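Local coordinates for BH0493 protein (Bacillus halodurans C-125, PDB 2QEE), which binds zinc and is probably a metal-dependent hydrolase of the amidohydrolase superfamily, of unknown substrate, at residues C[33-45]-C[117-130]. Residues are numbered along the deposited sequence; the frame is centred on the assembly and turned at random.
Sequences SPNFGEILLWDID and YREYFAKKTSEEQV
W42 drives its indole into the turn between helices 114-122 and 126-136, where T125 and E128 form the capping box that starts the second helix. In what is probably an amidohydrolase barrel, both segments lie in the largely helical excursion between parallel strands 24-26 and 139-143. CG of W42 sits between the backbone N and the carbonyl carbon (chi1 61°), which turns the indole onto the first turn of helix 126-136. W42 NE1 donates to S126 OG at 2.9 Å, the acceptor sitting 21° out of the ring plane, while Q129 CB covers one face of the six-membered ring and K124 O meets its edge. Cutting W42 back to an alanine would probably leave S126 OG without this donor and open a gap between F121 CB and Q129 CB. F121 carries the next stretch: D43 CA and I44 N lie over one face of its ring, Y120 CD2 over the opposite one, and I44 CB comes within 3.7 Å of F121 CE2. At the other end, V130 CG2 packs against L40 CD2 and P34 CG. Beyond F121, D45 OD2 bridges to R74, and R118 NH1 is held by Q115 and D78; R118 NE and NH2 both converge on D45 OD1, at 2.8 and 2.9 Å, with that oxygen in the guanidinium plane.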
loop_
_atom_site.group_PDB
_atom_site.type_symbol
_atom_site.label_atom_id
_atom_site.label_comp_id
_atom_site.label_asym_id
_atom_site.label_seq_id
_atom_site.Cartn_x
_atom_site.Cartn_y
_atom_site.Cartn_z
ATOM N N SER C 33 -16.974 19.756 -26.306
ATOM C CA SER C 33 -17.083 21.139 -26.781
ATOM C C SER C 33 -18.571 21.462 -26.737
ATOM O O SER C 33 -19.382 20.622 -27.092
ATOM C CB SER C 33 -16.611 21.222 -28.235
ATOM O OG SER C 33 -16.429 22.556 -28.672
ATOM N N PRO C 34 -18.922 22.655 -26.258
ATOM C CA PRO C 34 -20.293 23.036 -26.011
ATOM C C PRO C 34 -21.123 23.021 -27.297
ATOM O O PRO C 34 -22.309 22.803 -27.198
ATOM C CB PRO C 34 -20.180 24.446 -25.393
ATOM C CG PRO C 34 -18.824 24.936 -25.756
ATOM C CD PRO C 34 -17.960 23.712 -25.871
ATOM N N ASN C 35 -20.490 23.206 -28.457
ATOM C CA ASN C 35 -21.208 23.082 -29.751
ATOM C C ASN C 35 -21.724 21.671 -30.032
ATOM O O ASN C 35 -22.622 21.481 -30.869
ATOM C CB ASN C 35 -20.398 23.642 -30.945
ATOM C CG ASN C 35 -19.180 22.828 -31.270
ATOM O OD1 ASN C 35 -18.522 22.328 -30.366
ATOM N ND2 ASN C 35 -18.844 22.707 -32.564
ATOM N N PHE C 36 -21.215 20.666 -29.316
ATOM C CA PHE C 36 -21.781 19.311 -29.455
ATOM C C PHE C 36 -23.122 19.168 -28.748
ATOM O O PHE C 36 -23.744 18.110 -28.792
ATOM C CB PHE C 36 -20.795 18.245 -28.946
ATOM C CG PHE C 36 -19.722 17.900 -29.931
ATOM C CD1 PHE C 36 -18.912 18.891 -30.508
ATOM C CD2 PHE C 36 -19.531 16.573 -30.319
ATOM C CE1 PHE C 36 -17.902 18.571 -31.421
ATOM C CE2 PHE C 36 -18.515 16.232 -31.239
ATOM C CZ PHE C 36 -17.696 17.250 -31.790
ATOM N N GLY C 37 -23.529 20.205 -28.048
ATOM C CA GLY C 37 -24.860 20.233 -27.384
ATOM C C GLY C 37 -25.054 19.527 -26.047
ATOM O O GLY C 37 -24.180 19.571 -25.181
ATOM N N GLU C 38 -26.224 18.905 -25.876
ATOM C CA GLU C 38 -26.685 18.332 -24.606
ATOM C C GLU C 38 -25.779 17.268 -23.968
ATOM O O GLU C 38 -25.909 17.028 -22.758
ATOM C CB GLU C 38 -28.102 17.731 -24.747
ATOM C CG GLU C 38 -29.224 18.745 -25.055
ATOM C CD GLU C 38 -29.500 19.757 -23.939
ATOM O OE1 GLU C 38 -30.606 20.350 -23.933
ATOM O OE2 GLU C 38 -28.625 19.969 -23.063
ATOM N N ILE C 39 -24.936 16.625 -24.756
ATOM C CA ILE C 39 -24.010 15.619 -24.196
ATOM C C ILE C 39 -22.958 16.259 -23.277
ATOM O O ILE C 39 -22.359 15.551 -22.468
ATOM C CB ILE C 39 -23.230 14.751 -25.233
ATOM C CG1 ILE C 39 -22.634 15.588 -26.349
ATOM C CG2 ILE C 39 -24.115 13.658 -25.791
ATOM C CD1 ILE C 39 -21.677 14.747 -27.211
ATOM N N LEU C 40 -22.718 17.560 -23.417
ATOM C CA LEU C 40 -21.976 18.310 -22.375
ATOM C C LEU C 40 -22.861 18.501 -21.157
ATOM O O LEU C 40 -23.821 19.324 -21.169
ATOM C CB LEU C 40 -21.470 19.675 -22.911
ATOM C CG LEU C 40 -20.753 20.541 -21.856
ATOM C CD1 LEU C 40 -19.403 19.916 -21.464
ATOM C CD2 LEU C 40 -20.466 21.950 -22.395
ATOM N N LEU C 41 -22.530 17.765 -20.072
ATOM C CA LEU C 41 -23.307 17.826 -18.831
ATOM C C LEU C 41 -22.780 18.929 -17.946
ATOM O O LEU C 41 -21.558 19.049 -17.774
ATOM C CB LEU C 41 -23.227 16.491 -18.050
ATOM C CG LEU C 41 -23.704 15.269 -18.863
ATOM C CD1 LEU C 41 -23.613 14.017 -18.004
ATOM C CD2 LEU C 41 -25.192 15.454 -19.376
ATOM N N TRP C 42 -23.683 19.727 -17.388
ATOM C CA TRP C 42 -23.334 20.785 -16.434
ATOM C C TRP C 42 -24.475 21.203 -15.564
ATOM O O TRP C 42 -25.633 21.000 -15.925
ATOM C CB TRP C 42 -22.751 22.023 -17.092
ATOM C CG TRP C 42 -23.612 22.794 -18.111
ATOM C CD1 TRP C 42 -23.822 22.471 -19.419
ATOM C CD2 TRP C 42 -24.252 24.061 -17.897
ATOM N NE1 TRP C 42 -24.610 23.461 -20.044
ATOM C CE2 TRP C 42 -24.894 24.432 -19.121
ATOM C CE3 TRP C 42 -24.373 24.910 -16.789
ATOM C CZ2 TRP C 42 -25.602 25.639 -19.262
ATOM C CZ3 TRP C 42 -25.132 26.105 -16.911
ATOM C CH2 TRP C 42 -25.730 26.450 -18.153
ATOM N N ASP C 43 -24.104 21.811 -14.435
ATOM C CA ASP C 43 -24.948 22.364 -13.365
ATOM C C ASP C 43 -24.986 21.566 -12.096
ATOM O O ASP C 43 -24.537 20.414 -12.078
ATOM C CB ASP C 43 -26.368 22.808 -13.814
ATOM C CG ASP C 43 -27.379 21.669 -13.902
ATOM O OD1 ASP C 43 -27.227 20.563 -13.318
ATOM O OD2 ASP C 43 -28.396 21.905 -14.601
ATOM N N ILE C 44 -25.544 22.162 -11.052
ATOM C CA ILE C 44 -25.535 21.527 -9.694
ATOM C C ILE C 44 -26.305 20.199 -9.626
ATOM O O ILE C 44 -25.931 19.289 -8.859
ATOM C CB ILE C 44 -25.991 22.516 -8.617
ATOM C CG1 ILE C 44 -25.877 21.972 -7.189
ATOM C CG2 ILE C 44 -27.480 22.967 -8.908
ATOM C CD1 ILE C 44 -24.460 21.501 -6.750
ATOM N N ASP C 45 -27.429 20.089 -10.338
ATOM C CA ASP C 45 -28.137 18.821 -10.393
ATOM C C ASP C 45 -27.319 17.715 -11.038
ATOM O O ASP C 45 -27.369 16.569 -10.576
ATOM C CB ASP C 45 -29.459 19.000 -11.155
ATOM C CG ASP C 45 -30.503 19.757 -10.341
ATOM O OD1 ASP C 45 -30.352 19.938 -9.122
ATOM O OD2 ASP C 45 -31.517 20.160 -10.929
ATOM N N TYR C 117 -28.737 27.935 -5.526
ATOM C CA TYR C 117 -27.670 27.451 -6.401
ATOM C C TYR C 117 -28.184 27.169 -7.814
ATOM O O TYR C 117 -27.554 27.532 -8.820
ATOM C CB TYR C 117 -26.930 26.206 -5.797
ATOM C CG TYR C 117 -26.472 26.314 -4.337
ATOM C CD1 TYR C 117 -26.110 27.551 -3.759
ATOM C CD2 TYR C 117 -26.371 25.141 -3.529
ATOM C CE1 TYR C 117 -25.694 27.624 -2.413
ATOM C CE2 TYR C 117 -25.975 25.201 -2.220
ATOM C CZ TYR C 117 -25.622 26.450 -1.661
ATOM O OH TYR C 117 -25.258 26.550 -0.345
ATOM N N ARG C 118 -29.355 26.559 -7.892
ATOM C CA ARG C 118 -29.929 26.202 -9.161
ATOM C C ARG C 118 -30.201 27.453 -9.981
ATOM O O ARG C 118 -29.990 27.441 -11.197
ATOM C CB ARG C 118 -31.208 25.395 -8.959
ATOM C CG ARG C 118 -30.960 23.951 -8.522
ATOM C CD ARG C 118 -32.219 23.265 -7.981
ATOM N NE ARG C 118 -31.940 21.826 -7.805
ATOM C CZ ARG C 118 -32.493 21.043 -6.878
ATOM N NH1 ARG C 118 -33.416 21.516 -6.042
ATOM N NH2 ARG C 118 -32.135 19.758 -6.820
ATOM N N GLU C 119 -30.616 28.525 -9.310
ATOM C CA GLU C 119 -30.898 29.805 -10.025
ATOM C C GLU C 119 -29.700 30.333 -10.814
ATOM O O GLU C 119 -29.860 30.906 -11.883
ATOM C CB GLU C 119 -31.417 30.888 -9.074
ATOM C CG GLU C 119 -32.774 30.593 -8.407
ATOM C CD GLU C 119 -33.141 31.588 -7.280
ATOM O OE1 GLU C 119 -34.163 31.344 -6.598
ATOM O OE2 GLU C 119 -32.425 32.594 -7.072
ATOM N N TYR C 120 -28.491 30.118 -10.290
ATOM C CA TYR C 120 -27.283 30.552 -10.938
ATOM C C TYR C 120 -27.174 29.969 -12.331
ATOM O O TYR C 120 -26.816 30.656 -13.294
ATOM C CB TYR C 120 -26.055 30.162 -10.071
ATOM C CG TYR C 120 -24.707 30.402 -10.744
ATOM C CD1 TYR C 120 -23.985 31.577 -10.540
ATOM C CD2 TYR C 120 -24.157 29.441 -11.589
ATOM C CE1 TYR C 120 -22.730 31.780 -11.197
ATOM C CE2 TYR C 120 -22.946 29.630 -12.231
ATOM C CZ TYR C 120 -22.231 30.793 -12.007
ATOM O OH TYR C 120 -21.043 30.916 -12.684
ATOM N N PHE C 121 -27.461 28.683 -12.450
ATOM C CA PHE C 121 -27.201 27.962 -13.709
ATOM C C PHE C 121 -28.320 28.184 -14.741
ATOM O O PHE C 121 -28.064 28.116 -15.948
ATOM C CB PHE C 121 -27.043 26.448 -13.450
ATOM C CG PHE C 121 -25.956 26.114 -12.449
ATOM C CD1 PHE C 121 -24.650 25.844 -12.874
ATOM C CD2 PHE C 121 -26.241 26.068 -11.089
ATOM C CE1 PHE C 121 -23.643 25.540 -11.942
ATOM C CE2 PHE C 121 -25.238 25.765 -10.146
ATOM C CZ PHE C 121 -23.956 25.488 -10.558
ATOM N N ALA C 122 -29.524 28.427 -14.228
ATOM C CA ALA C 122 -30.738 28.646 -15.032
ATOM C C ALA C 122 -30.556 29.849 -15.930
ATOM O O ALA C 122 -31.130 29.899 -17.022
ATOM C CB ALA C 122 -31.952 28.852 -14.137
ATOM N N LYS C 123 -29.724 30.794 -15.495
ATOM C CA LYS C 123 -29.506 32.014 -16.273
ATOM C C LYS C 123 -28.285 32.060 -17.187
ATOM O O LYS C 123 -27.865 33.150 -17.584
ATOM C CB LYS C 123 -29.579 33.274 -15.396
ATOM C CG LYS C 123 -28.888 33.244 -14.074
ATOM C CD LYS C 123 -29.822 33.879 -13.068
ATOM C CE LYS C 123 -29.099 34.852 -12.159
ATOM N NZ LYS C 123 -29.926 35.138 -10.940
ATOM N N LYS C 124 -27.739 30.903 -17.560
ATOM C CA LYS C 124 -26.524 30.888 -18.382
ATOM C C LYS C 124 -26.669 29.973 -19.584
ATOM O O LYS C 124 -27.427 29.010 -19.524
ATOM C CB LYS C 124 -25.320 30.389 -17.538
ATOM C CG LYS C 124 -25.038 31.191 -16.293
ATOM C CD LYS C 124 -23.723 30.770 -15.654
ATOM C CE LYS C 124 -22.529 31.347 -16.441
ATOM N NZ LYS C 124 -21.333 31.369 -15.551
ATOM N N THR C 125 -25.902 30.226 -20.642
ATOM C CA THR C 125 -25.748 29.248 -21.708
ATOM C C THR C 125 -24.575 28.318 -21.417
ATOM O O THR C 125 -23.716 28.633 -20.590
ATOM C CB THR C 125 -25.417 29.876 -23.054
ATOM O OG1 THR C 125 -24.121 30.510 -23.000
ATOM C CG2 THR C 125 -26.505 30.888 -23.484
ATOM N N SER C 126 -24.538 27.213 -22.142
ATOM C CA SER C 126 -23.425 26.253 -22.111
ATOM C C SER C 126 -22.096 26.944 -22.406
ATOM O O SER C 126 -21.114 26.770 -21.664
ATOM C CB SER C 126 -23.686 25.175 -23.165
ATOM O OG SER C 126 -24.840 24.441 -22.789
ATOM N N GLU C 127 -22.080 27.747 -23.478
ATOM C CA GLU C 127 -20.874 28.435 -23.938
ATOM C C GLU C 127 -20.364 29.367 -22.827
ATOM O O GLU C 127 -19.144 29.414 -22.539
ATOM C CB GLU C 127 -21.148 29.208 -25.233
ATOM C CG GLU C 127 -21.243 28.323 -26.480
ATOM C CD GLU C 127 -22.570 27.602 -26.609
ATOM O OE1 GLU C 127 -23.525 27.902 -25.844
ATOM O OE2 GLU C 127 -22.663 26.710 -27.493
ATOM N N GLU C 128 -21.278 30.072 -22.181
ATOM C CA GLU C 128 -20.906 30.970 -21.059
ATOM C C GLU C 128 -20.332 30.170 -19.886
ATOM O O GLU C 128 -19.345 30.603 -19.274
ATOM C CB GLU C 128 -22.111 31.748 -20.563
ATOM C CG GLU C 128 -22.555 32.805 -21.559
ATOM C CD GLU C 128 -23.845 33.497 -21.172
ATOM O OE1 GLU C 128 -24.708 32.918 -20.463
ATOM O OE2 GLU C 128 -23.995 34.662 -21.613
ATOM N N GLN C 129 -20.963 29.037 -19.573
ATOM C CA GLN C 129 -20.521 28.237 -18.412
ATOM C C GLN C 129 -19.158 27.645 -18.680
ATOM O O GLN C 129 -18.310 27.565 -17.761
ATOM C CB GLN C 129 -21.546 27.165 -17.984
ATOM C CG GLN C 129 -21.171 26.405 -16.670
ATOM C CD GLN C 129 -21.159 27.296 -15.403
ATOM O OE1 GLN C 129 -21.102 28.536 -15.485
ATOM N NE2 GLN C 129 -21.193 26.651 -14.215
ATOM N N VAL C 130 -18.949 27.159 -19.884
ATOM C CA VAL C 130 -17.599 26.687 -20.281
ATOM C C VAL C 130 -16.577 27.819 -20.064
ATOM O O VAL C 130 -15.522 27.607 -19.461
ATOM C CB VAL C 130 -17.575 26.110 -21.739
ATOM C CG1 VAL C 130 -16.179 25.875 -22.202
ATOM C CG2 VAL C 130 -18.351 24.801 -21.794
#